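Local coordinates for thioredoxin domain-containing protein (Vibrio parahaemolyticus, PDB 2R5S) that is of unknown function but forms the tetratricopeptide-repeat part of a thioredoxin domain-containing protein that may reduce protein disulfides, at residues D124-L135 with V146-L157. Sequence-based numbering, arbitrary orientation.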
loop_
_atom_site.group_PDB
_atom_site.type_symbol
_atom_site.label_atom_id
_atom_site.label_comp_id
_atom_site.label_asym_id
_atom_site.label_seq_id
_atom_site.Cartn_x
_atom_site.Cartn_y
_atom_site.Cartn_z
ATOM N N ASP A 124 -4.783 -1.852 -3.172
ATOM C CA ASP A 124 -3.902 -1.669 -4.319
ATOM C C ASP A 124 -3.468 -2.939 -4.925
ATOM O O ASP A 124 -3.219 -2.951 -6.094
ATOM C CB ASP A 124 -2.673 -0.841 -3.977
ATOM C CG ASP A 124 -3.042 0.521 -3.457
ATOM O OD1 ASP A 124 -3.806 1.230 -4.151
ATOM O OD2 ASP A 124 -2.594 0.865 -2.340
ATOM N N GLU A 125 -3.361 -3.997 -4.149
ATOM C CA GLU A 125 -3.048 -5.316 -4.710
ATOM C C GLU A 125 -4.101 -5.692 -5.728
ATOM O O GLU A 125 -3.767 -5.947 -6.881
ATOM C CB GLU A 125 -2.862 -6.413 -3.630
ATOM C CG GLU A 125 -2.174 -7.695 -4.148
ATOM C CD GLU A 125 -2.117 -8.818 -3.104
ATOM O OE1 GLU A 125 -3.181 -9.295 -2.622
ATOM O OE2 GLU A 125 -0.994 -9.259 -2.764
ATOM N N GLU A 126 -5.368 -5.694 -5.322
ATOM C CA GLU A 126 -6.516 -5.880 -6.237
ATOM C C GLU A 126 -6.619 -4.886 -7.409
ATOM O O GLU A 126 -6.932 -5.325 -8.500
ATOM C CB GLU A 126 -7.849 -5.821 -5.463
ATOM C CG GLU A 126 -8.136 -6.999 -4.502
ATOM C CD GLU A 126 -9.165 -6.609 -3.447
ATOM O OE1 GLU A 126 -8.871 -5.706 -2.619
ATOM O OE2 GLU A 126 -10.287 -7.164 -3.476
ATOM N N ALA A 127 -6.476 -3.567 -7.165
ATOM C CA ALA A 127 -6.358 -2.566 -8.217
ATOM C C ALA A 127 -5.348 -3.028 -9.317
ATOM O O ALA A 127 -5.690 -3.100 -10.486
ATOM C CB ALA A 127 -5.861 -1.289 -7.628
ATOM N N LEU A 128 -4.109 -3.327 -8.935
ATOM C CA LEU A 128 -3.053 -3.631 -9.884
ATOM C C LEU A 128 -3.279 -5.003 -10.469
ATOM O O LEU A 128 -2.842 -5.273 -11.594
ATOM C CB LEU A 128 -1.682 -3.587 -9.200
ATOM C CG LEU A 128 -1.194 -2.187 -8.817
ATOM C CD1 LEU A 128 -0.149 -2.159 -7.691
ATOM C CD2 LEU A 128 -0.736 -1.334 -10.041
ATOM N N GLU A 129 -3.912 -5.911 -9.731
ATOM C CA GLU A 129 -4.107 -7.285 -10.315
ATOM C C GLU A 129 -5.236 -7.161 -11.345
ATOM O O GLU A 129 -5.147 -7.662 -12.455
ATOM C CB GLU A 129 -4.511 -8.293 -9.267
ATOM C CG GLU A 129 -5.006 -9.647 -9.845
ATOM C CD GLU A 129 -3.912 -10.662 -10.034
ATOM O OE1 GLU A 129 -2.714 -10.286 -9.923
ATOM O OE2 GLU A 129 -4.220 -11.861 -10.316
ATOM N N LEU A 130 -6.298 -6.423 -10.999
ATOM C CA LEU A 130 -7.330 -6.131 -11.995
ATOM C C LEU A 130 -6.705 -5.714 -13.345
ATOM O O LEU A 130 -6.965 -6.327 -14.387
ATOM C CB LEU A 130 -8.251 -4.992 -11.511
ATOM C CG LEU A 130 -9.597 -5.113 -12.204
ATOM C CD1 LEU A 130 -10.381 -6.436 -11.869
ATOM C CD2 LEU A 130 -10.429 -3.864 -11.901
ATOM N N LEU A 131 -5.882 -4.675 -13.311
ATOM C CA LEU A 131 -5.300 -4.093 -14.519
ATOM C C LEU A 131 -4.326 -5.068 -15.184
ATOM O O LEU A 131 -4.254 -5.158 -16.422
ATOM C CB LEU A 131 -4.613 -2.778 -14.147
ATOM C CG LEU A 131 -5.538 -1.514 -14.231
ATOM C CD1 LEU A 131 -7.004 -1.852 -13.998
ATOM C CD2 LEU A 131 -5.154 -0.249 -13.408
ATOM N N TRP A 132 -3.570 -5.792 -14.363
ATOM C CA TRP A 132 -2.512 -6.636 -14.820
ATOM C C TRP A 132 -3.156 -7.663 -15.728
ATOM O O TRP A 132 -2.595 -8.041 -16.741
ATOM C CB TRP A 132 -1.822 -7.373 -13.654
ATOM C CG TRP A 132 -0.913 -8.532 -14.180
ATOM C CD1 TRP A 132 -1.093 -9.908 -14.029
ATOM C CD2 TRP A 132 0.275 -8.377 -14.957
ATOM N NE1 TRP A 132 -0.089 -10.577 -14.681
ATOM C CE2 TRP A 132 0.762 -9.657 -15.247
ATOM C CE3 TRP A 132 0.979 -7.263 -15.439
ATOM C CZ2 TRP A 132 1.901 -9.846 -16.001
ATOM C CZ3 TRP A 132 2.113 -7.468 -16.183
ATOM C CH2 TRP A 132 2.559 -8.722 -16.464
ATOM N N ASN A 133 -4.340 -8.128 -15.331
ATOM C CA ASN A 133 -5.076 -9.166 -16.055
ATOM C C ASN A 133 -5.489 -8.724 -17.472
ATOM O O ASN A 133 -5.654 -9.539 -18.359
ATOM C CB ASN A 133 -6.279 -9.599 -15.226
ATOM C CG ASN A 133 -5.957 -10.769 -14.289
ATOM O OD1 ASN A 133 -4.970 -11.481 -14.467
ATOM N ND2 ASN A 133 -6.775 -10.940 -13.272
ATOM N N ILE A 134 -5.637 -7.413 -17.675
ATOM C CA ILE A 134 -5.955 -6.862 -18.992
ATOM C C ILE A 134 -4.642 -6.684 -19.796
ATOM O O ILE A 134 -4.542 -7.068 -20.955
ATOM C CB ILE A 134 -6.702 -5.543 -18.807
ATOM C CG1 ILE A 134 -8.078 -5.805 -18.200
ATOM C CG2 ILE A 134 -6.832 -4.740 -20.115
ATOM C CD1 ILE A 134 -8.740 -4.612 -17.773
ATOM N N LEU A 135 -3.613 -6.153 -19.138
ATOM C CA LEU A 135 -2.377 -5.734 -19.793
ATOM C C LEU A 135 -1.566 -6.851 -20.364
ATOM O O LEU A 135 -0.882 -6.678 -21.381
ATOM C CB LEU A 135 -1.506 -4.853 -18.874
ATOM C CG LEU A 135 -2.011 -3.495 -18.339
ATOM C CD1 LEU A 135 -1.083 -3.013 -17.228
ATOM C CD2 LEU A 135 -2.139 -2.390 -19.341
ATOM N N VAL A 146 -5.405 1.823 -19.744
ATOM C CA VAL A 146 -5.205 0.838 -18.726
ATOM C C VAL A 146 -3.766 0.743 -18.227
ATOM O O VAL A 146 -3.550 0.669 -17.028
ATOM C CB VAL A 146 -5.609 -0.611 -19.238
ATOM C CG1 VAL A 146 -5.036 -1.688 -18.337
ATOM C CG2 VAL A 146 -7.130 -0.734 -19.388
ATOM N N LYS A 147 -2.784 0.685 -19.137
ATOM C CA LYS A 147 -1.416 0.825 -18.732
ATOM C C LYS A 147 -1.143 2.109 -17.939
ATOM O O LYS A 147 -0.390 2.074 -17.004
ATOM C CB LYS A 147 -0.462 0.758 -19.934
ATOM C CG LYS A 147 0.958 0.405 -19.539
ATOM C CD LYS A 147 1.905 1.242 -20.372
ATOM C CE LYS A 147 2.292 0.492 -21.619
ATOM N NZ LYS A 147 3.449 -0.274 -21.256
ATOM N N LYS A 148 -1.761 3.222 -18.297
ATOM C CA LYS A 148 -1.531 4.463 -17.587
ATOM C C LYS A 148 -2.101 4.462 -16.161
ATOM O O LYS A 148 -1.506 5.001 -15.191
ATOM C CB LYS A 148 -2.183 5.612 -18.359
ATOM C CG LYS A 148 -1.982 6.956 -17.697
ATOM C CD LYS A 148 -2.718 8.040 -18.449
ATOM C CE LYS A 148 -2.708 9.263 -17.657
ATOM N NZ LYS A 148 -1.533 10.113 -18.102
ATOM N N THR A 149 -3.294 3.923 -16.017
ATOM C CA THR A 149 -3.828 3.926 -14.677
ATOM C C THR A 149 -3.092 2.908 -13.836
ATOM O O THR A 149 -2.827 3.178 -12.708
ATOM C CB THR A 149 -5.373 3.823 -14.524
ATOM O OG1 THR A 149 -5.627 2.758 -13.622
ATOM C CG2 THR A 149 -6.096 3.535 -15.804
ATOM N N PHE A 150 -2.663 1.800 -14.407
ATOM C CA PHE A 150 -1.669 0.938 -13.736
ATOM C C PHE A 150 -0.417 1.749 -13.306
ATOM O O PHE A 150 0.005 1.684 -12.149
ATOM C CB PHE A 150 -1.295 -0.162 -14.719
ATOM C CG PHE A 150 -0.521 -1.263 -14.155
ATOM C CD1 PHE A 150 -1.171 -2.362 -13.575
ATOM C CD2 PHE A 150 0.877 -1.273 -14.257
ATOM C CE1 PHE A 150 -0.415 -3.484 -13.078
ATOM C CE2 PHE A 150 1.611 -2.372 -13.758
ATOM C CZ PHE A 150 0.971 -3.452 -13.192
HETATM N N MSE A 151 0.111 2.571 -14.216
HETATM C CA MSE A 151 1.327 3.332 -13.987
HETATM C C MSE A 151 1.169 4.483 -12.961
HETATM O O MSE A 151 2.099 4.768 -12.203
HETATM C CB MSE A 151 1.815 3.905 -15.306
HETATM C CG MSE A 151 2.264 2.847 -16.360
HETATM SE SE MSE A 151 4.075 2.199 -16.259
HETATM C CE MSE A 151 5.130 3.732 -16.762
ATOM N N ASP A 152 0.019 5.159 -12.970
ATOM C CA ASP A 152 -0.236 6.190 -11.950
ATOM C C ASP A 152 -0.383 5.492 -10.572
ATOM O O ASP A 152 0.093 5.996 -9.570
ATOM C CB ASP A 152 -1.508 7.012 -12.256
ATOM C CG ASP A 152 -1.488 7.713 -13.635
ATOM O OD1 ASP A 152 -0.410 8.096 -14.161
ATOM O OD2 ASP A 152 -2.607 7.890 -14.188
ATOM N N ILE A 153 -1.000 4.309 -10.536
ATOM C CA ILE A 153 -1.136 3.578 -9.254
ATOM C C ILE A 153 0.269 3.250 -8.702
ATOM O O ILE A 153 0.538 3.453 -7.532
ATOM C CB ILE A 153 -2.108 2.348 -9.344
ATOM C CG1 ILE A 153 -3.599 2.746 -9.301
ATOM C CG2 ILE A 153 -1.915 1.353 -8.169
ATOM C CD1 ILE A 153 -3.985 3.998 -10.136
ATOM N N LEU A 154 1.177 2.823 -9.559
ATOM C CA LEU A 154 2.523 2.406 -9.109
ATOM C C LEU A 154 3.318 3.572 -8.549
ATOM O O LEU A 154 3.966 3.456 -7.499
ATOM C CB LEU A 154 3.331 1.754 -10.242
ATOM C CG LEU A 154 2.905 0.354 -10.731
ATOM C CD1 LEU A 154 3.812 -0.032 -11.892
ATOM C CD2 LEU A 154 2.992 -0.744 -9.650
ATOM N N SER A 155 3.294 4.685 -9.283
ATOM C CA SER A 155 4.058 5.824 -8.887
ATOM C C SER A 155 3.401 6.417 -7.664
ATOM O O SER A 155 4.086 6.825 -6.711
ATOM C CB SER A 155 4.243 6.819 -10.046
ATOM O OG SER A 155 3.157 7.723 -10.174
ATOM N N ALA A 156 2.077 6.459 -7.650
ATOM C CA ALA A 156 1.383 6.921 -6.414
ATOM C C ALA A 156 1.919 6.170 -5.192
ATOM O O ALA A 156 2.326 6.798 -4.219
ATOM C CB ALA A 156 -0.127 6.762 -6.512
ATOM N N LEU A 157 1.947 4.842 -5.285
ATOM C CA LEU A 157 2.488 3.961 -4.245
ATOM C C LEU A 157 3.881 4.233 -3.693
ATOM O O LEU A 157 4.033 4.253 -2.475
ATOM C CB LEU A 157 2.369 2.484 -4.639
ATOM C CG LEU A 157 1.218 1.733 -3.962
ATOM C CD1 LEU A 157 0.102 2.703 -3.518
ATOM C CD2 LEU A 157 0.653 0.512 -4.767
#
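The ring of F150 is clasped between two leucine methyls of helix 124-135. L128 CD2 lies over one face, 3.9 Å from the ring centroid, and L135 CD1 lies over the opposite face at the same distance, each displaced toward the rim in a CH-pi contact. Chi1 of -169° turns the F150 ring away from its own backbone N and into a hole formed by L128, L131, W132 and L135. L131 CB meets the ring edge at F150 CD1 (3.5 Å), and the carbonyl L128 O lies in the ring plane, 3.4 Å from F150 CE1. The helices run antiparallel at 150°, axes 9.6 Å apart, as in the helical hairpins of tetratricopeptide repeats, and exchange knobs: L128 in turn sits among F150, I153, L154 and L157. L128 CD2 presses tightly on I153 CG2 (3.5 Å), the two side chains lying alongside each other and pointing opposite ways. At one end L157 CD1 approaches D124 OD2 at 3.5 Å, while D124 OD1 hydrogen-bonds N119. Toward the other, I134 CG2 packs obliquely on V146 CG1 (4.0 Å). T149 OG1, buried beside L131, has no hydrogen-bonding partner in the model. Helix 108-120 borders the interface, A115 touching L131 and C112 touching V146 and T149.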